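Local coordinates for protein homoserine kinase (Cytophaga hutchinsonii, PDB 4P52) that probably transfers the gamma-phosphate of ATP to the hydroxyl of L-homoserine, a step on the route to threonine, as a GHMP-family kinase, at residues N51-K63 with A123-L136. Sequence-based numbering, arbitrary orientation.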
loop_
_atom_site.group_PDB
_atom_site.type_symbol
_atom_site.label_atom_id
_atom_site.label_comp_id
_atom_site.label_asym_id
_atom_site.label_seq_id
_atom_site.Cartn_x
_atom_site.Cartn_y
_atom_site.Cartn_z
ATOM N N ASN A 51 7.532 -19.479 16.745
ATOM C CA ASN A 51 8.243 -20.720 16.431
ATOM C C ASN A 51 8.035 -21.058 14.976
ATOM O O ASN A 51 7.004 -20.733 14.419
ATOM C CB ASN A 51 7.686 -21.890 17.228
ATOM C CG ASN A 51 7.882 -21.721 18.708
ATOM O OD1 ASN A 51 8.991 -21.950 19.224
ATOM N ND2 ASN A 51 6.830 -21.285 19.402
ATOM N N PRO A 52 9.017 -21.726 14.356
ATOM C CA PRO A 52 10.265 -22.071 15.021
ATOM C C PRO A 52 11.295 -20.925 14.918
ATOM O O PRO A 52 10.903 -19.753 14.838
ATOM C CB PRO A 52 10.698 -23.344 14.290
ATOM C CG PRO A 52 10.166 -23.176 12.905
ATOM C CD PRO A 52 8.923 -22.303 13.006
ATOM N N GLY A 53 12.588 -21.247 14.946
ATOM C CA GLY A 53 13.622 -20.219 14.956
ATOM C C GLY A 53 14.988 -20.876 15.011
ATOM O O GLY A 53 15.086 -22.093 14.961
ATOM N N ASP A 54 16.046 -20.088 15.118
ATOM C CA ASP A 54 17.365 -20.645 15.288
ATOM C C ASP A 54 18.026 -20.161 16.555
ATOM O O ASP A 54 17.660 -19.123 17.084
ATOM C CB ASP A 54 18.208 -20.280 14.092
ATOM C CG ASP A 54 17.920 -21.172 12.912
ATOM O OD1 ASP A 54 17.462 -22.312 13.149
ATOM O OD2 ASP A 54 18.132 -20.745 11.757
ATOM N N GLU A 55 19.008 -20.910 17.038
ATOM C CA GLU A 55 19.778 -20.516 18.215
ATOM C C GLU A 55 21.250 -20.348 17.882
ATOM O O GLU A 55 21.829 -21.169 17.161
ATOM C CB GLU A 55 19.605 -21.542 19.329
ATOM C CG GLU A 55 18.183 -21.639 19.849
ATOM C CD GLU A 55 17.990 -22.727 20.890
ATOM O OE1 GLU A 55 18.922 -23.550 21.120
ATOM O OE2 GLU A 55 16.888 -22.755 21.497
ATOM N N VAL A 56 21.855 -19.287 18.411
ATOM C CA VAL A 56 23.290 -19.077 18.269
ATOM C C VAL A 56 23.928 -18.918 19.636
ATOM O O VAL A 56 23.436 -18.161 20.466
ATOM C CB VAL A 56 23.598 -17.851 17.396
ATOM C CG1 VAL A 56 25.089 -17.551 17.351
ATOM C CG2 VAL A 56 23.113 -18.116 15.980
ATOM N N LEU A 57 25.009 -19.660 19.870
ATOM C CA LEU A 57 25.787 -19.517 21.088
ATOM C C LEU A 57 27.144 -18.928 20.716
ATOM O O LEU A 57 27.772 -19.410 19.774
ATOM C CB LEU A 57 25.939 -20.874 21.778
ATOM C CG LEU A 57 26.635 -20.877 23.158
ATOM C CD1 LEU A 57 26.124 -21.990 24.081
ATOM C CD2 LEU A 57 28.138 -20.982 22.982
ATOM N N LEU A 58 27.589 -17.889 21.418
ATOM C CA LEU A 58 28.899 -17.299 21.171
ATOM C C LEU A 58 29.710 -17.401 22.431
ATOM O O LEU A 58 29.162 -17.132 23.494
ATOM C CB LEU A 58 28.770 -15.820 20.839
ATOM C CG LEU A 58 27.898 -15.414 19.655
ATOM C CD1 LEU A 58 28.198 -13.963 19.354
ATOM C CD2 LEU A 58 28.161 -16.259 18.420
ATOM N N ARG A 59 30.989 -17.772 22.335
ATOM C CA ARG A 59 31.898 -17.665 23.481
ATOM C C ARG A 59 33.064 -16.777 23.120
ATOM O O ARG A 59 33.485 -16.736 21.964
ATOM C CB ARG A 59 32.475 -19.015 23.935
ATOM C CG ARG A 59 31.555 -20.198 23.798
ATOM C CD ARG A 59 32.231 -21.510 24.194
ATOM N NE ARG A 59 31.220 -22.582 24.267
ATOM C CZ ARG A 59 30.377 -22.790 25.305
ATOM N NH1 ARG A 59 30.387 -22.025 26.412
ATOM N NH2 ARG A 59 29.504 -23.792 25.248
ATOM N N LEU A 60 33.608 -16.095 24.118
ATOM C CA LEU A 60 34.810 -15.314 23.936
ATOM C C LEU A 60 36.016 -16.246 23.851
ATOM O O LEU A 60 36.089 -17.233 24.583
ATOM C CB LEU A 60 34.992 -14.348 25.105
ATOM C CG LEU A 60 33.863 -13.340 25.243
ATOM C CD1 LEU A 60 34.085 -12.536 26.516
ATOM C CD2 LEU A 60 33.757 -12.449 24.007
ATOM N N SER A 61 36.959 -15.932 22.967
ATOM C CA SER A 61 38.164 -16.729 22.831
ATOM C C SER A 61 39.412 -15.851 22.878
ATOM O O SER A 61 39.437 -14.744 22.313
ATOM C CB SER A 61 38.104 -17.549 21.540
ATOM O OG SER A 61 39.178 -18.471 21.457
ATOM N N ASP A 62 40.437 -16.338 23.574
ATOM C CA ASP A 62 41.750 -15.685 23.571
ATOM C C ASP A 62 42.461 -15.880 22.230
ATOM O O ASP A 62 43.272 -15.046 21.833
ATOM C CB ASP A 62 42.613 -16.172 24.737
ATOM C CG ASP A 62 42.240 -15.501 26.062
ATOM O OD1 ASP A 62 41.254 -14.732 26.091
ATOM O OD2 ASP A 62 42.930 -15.730 27.081
ATOM N N LYS A 63 42.139 -16.974 21.539
ATOM C CA LYS A 63 42.620 -17.214 20.187
ATOM C C LYS A 63 41.848 -16.327 19.201
ATOM O O LYS A 63 40.628 -16.186 19.305
ATOM C CB LYS A 63 42.489 -18.697 19.825
ATOM C CG LYS A 63 42.991 -18.995 18.420
ATOM C CD LYS A 63 43.175 -20.483 18.134
ATOM C CE LYS A 63 43.736 -20.720 16.730
ATOM N NZ LYS A 63 42.786 -20.303 15.660
ATOM N N ALA A 123 17.248 -15.772 10.403
ATOM C CA ALA A 123 17.153 -16.062 11.828
ATOM C C ALA A 123 18.539 -16.320 12.414
ATOM O O ALA A 123 18.897 -15.757 13.453
ATOM C CB ALA A 123 16.220 -17.248 12.077
ATOM N N SER A 124 19.330 -17.123 11.709
ATOM C CA SER A 124 20.702 -17.394 12.116
ATOM C C SER A 124 21.522 -16.117 12.213
ATOM O O SER A 124 22.258 -15.887 13.189
ATOM C CB SER A 124 21.339 -18.325 11.095
ATOM O OG SER A 124 20.822 -19.638 11.256
ATOM N N THR A 125 21.397 -15.293 11.178
ATOM C CA THR A 125 22.190 -14.098 11.033
ATOM C C THR A 125 21.813 -13.086 12.111
ATOM O O THR A 125 22.698 -12.478 12.739
ATOM C CB THR A 125 21.943 -13.488 9.653
ATOM O OG1 THR A 125 22.209 -14.479 8.649
ATOM C CG2 THR A 125 22.833 -12.300 9.432
ATOM N N VAL A 126 20.500 -12.920 12.325
ATOM C CA VAL A 126 19.985 -11.997 13.328
ATOM C C VAL A 126 20.409 -12.498 14.724
ATOM O O VAL A 126 20.868 -11.711 15.554
ATOM C CB VAL A 126 18.455 -11.849 13.202
ATOM C CG1 VAL A 126 17.858 -11.217 14.433
ATOM C CG2 VAL A 126 18.111 -11.030 11.975
ATOM N N ALA A 127 20.291 -13.803 14.962
ATOM C CA ALA A 127 20.778 -14.384 16.189
ATOM C C ALA A 127 22.252 -14.053 16.470
ATOM O O ALA A 127 22.581 -13.600 17.582
ATOM C CB ALA A 127 20.538 -15.878 16.220
ATOM N N GLY A 128 23.120 -14.213 15.474
ATOM C CA GLY A 128 24.538 -13.900 15.659
ATOM C C GLY A 128 24.817 -12.445 15.996
ATOM O O GLY A 128 25.624 -12.140 16.886
ATOM N N VAL A 129 24.134 -11.537 15.312
ATOM C CA VAL A 129 24.426 -10.109 15.439
ATOM C C VAL A 129 23.894 -9.569 16.766
ATOM O O VAL A 129 24.588 -8.847 17.494
ATOM C CB VAL A 129 23.839 -9.315 14.255
ATOM C CG1 VAL A 129 24.052 -7.838 14.464
ATOM C CG2 VAL A 129 24.526 -9.736 12.972
ATOM N N TYR A 130 22.669 -9.971 17.089
ATOM C CA TYR A 130 22.090 -9.680 18.363
ATOM C C TYR A 130 22.993 -10.194 19.450
ATOM O O TYR A 130 23.280 -9.463 20.395
ATOM C CB TYR A 130 20.757 -10.368 18.479
ATOM C CG TYR A 130 19.915 -9.843 19.577
ATOM C CD1 TYR A 130 19.155 -8.680 19.398
ATOM C CD2 TYR A 130 19.858 -10.498 20.813
ATOM C CE1 TYR A 130 18.337 -8.180 20.422
ATOM C CE2 TYR A 130 19.060 -10.008 21.845
ATOM C CZ TYR A 130 18.304 -8.845 21.638
ATOM O OH TYR A 130 17.507 -8.355 22.637
ATOM N N ALA A 131 23.438 -11.445 19.311
ATOM C CA ALA A 131 24.293 -12.087 20.312
ATOM C C ALA A 131 25.557 -11.305 20.574
ATOM O O ALA A 131 25.842 -10.990 21.735
ATOM C CB ALA A 131 24.641 -13.509 19.915
ATOM N N ILE A 132 26.305 -10.986 19.509
ATOM C CA ILE A 132 27.619 -10.342 19.655
ATOM C C ILE A 132 27.466 -8.974 20.303
ATOM O O ILE A 132 28.280 -8.574 21.160
ATOM C CB ILE A 132 28.416 -10.272 18.324
ATOM C CG1 ILE A 132 29.867 -9.851 18.565
ATOM C CG2 ILE A 132 27.786 -9.327 17.314
ATOM C CD1 ILE A 132 30.667 -10.850 19.383
ATOM N N ASN A 133 26.388 -8.288 19.941
ATOM C CA ASN A 133 26.140 -6.962 20.465
ATOM C C ASN A 133 25.850 -6.977 21.967
ATOM O O ASN A 133 26.383 -6.174 22.732
ATOM C CB ASN A 133 25.006 -6.291 19.689
ATOM C CG ASN A 133 24.842 -4.829 20.055
ATOM O OD1 ASN A 133 25.800 -4.037 19.980
ATOM N ND2 ASN A 133 23.618 -4.453 20.434
ATOM N N GLN A 134 25.023 -7.909 22.407
ATOM C CA GLN A 134 24.751 -7.964 23.811
ATOM C C GLN A 134 25.966 -8.459 24.587
ATOM O O GLN A 134 26.345 -7.859 25.579
ATOM C CB GLN A 134 23.505 -8.774 24.126
ATOM C CG GLN A 134 23.165 -8.649 25.610
ATOM C CD GLN A 134 21.714 -8.941 25.931
ATOM O OE1 GLN A 134 20.819 -8.577 25.160
ATOM N NE2 GLN A 134 21.466 -9.602 27.076
ATOM N N LEU A 135 26.602 -9.522 24.113
ATOM C CA LEU A 135 27.784 -10.084 24.768
ATOM C C LEU A 135 28.921 -9.073 24.995
ATOM O O LEU A 135 29.592 -9.125 26.017
ATOM C CB LEU A 135 28.310 -11.287 23.981
ATOM C CG LEU A 135 29.533 -12.027 24.549
ATOM C CD1 LEU A 135 29.185 -12.869 25.766
ATOM C CD2 LEU A 135 30.105 -12.914 23.465
ATOM N N LEU A 136 29.144 -8.166 24.053
ATOM C CA LEU A 136 30.220 -7.190 24.206
ATOM C C LEU A 136 29.738 -5.907 24.855
ATOM O O LEU A 136 30.365 -4.869 24.711
ATOM C CB LEU A 136 30.861 -6.877 22.847
ATOM C CG LEU A 136 31.586 -8.024 22.137
ATOM C CD1 LEU A 136 32.318 -7.490 20.928
ATOM C CD2 LEU A 136 32.587 -8.721 23.055
#
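Strand 52-61 packs along helix 120-135 in the N-terminal domain of the GHMP-kinase fold, D54, V56 and L58 facing the helix. The segments run roughly the same way, their axes at 38° and 7.4 Å apart at closest approach, so alternate strand residues meet successive turns. The helix offers small residues here, A123, A127, G128 and A131, which let the strand come close. V56 drops CG2 onto A127 CB, 3.4 Å away; with chi1 at 175° CG2 is anti to the carbonyl carbon and beside the backbone N, and it also comes within 3.7 Å of S124 O. One turn on, L58 sets CD1 beside A131 CB (3.6 Å) and against I132 CB (3.8 Å). At the far end L60 and L135 run alongside each other pointing opposite ways, CD2 to CD2 at 3.7 Å, and L60 also reaches L136. The one polar link sits at the other end, where S124 OG donates to D54 OD2 (3.0 Å) from above the carboxylate plane, 45° out of it. That same OD2 takes a salt bridge from K110, while OD1 accepts the backbone N of K111. An alanine here would probably cost K110 this carboxylate partner and leave S124 OG without its acceptor across the contact. Within the mixed sheet, strand 52-61 pairs antiparallel with 26-36 and 103-110; A127 and A131 meet strand 26-36, I132 strand 103-110, while helix 86-98 packs against S124 and V129.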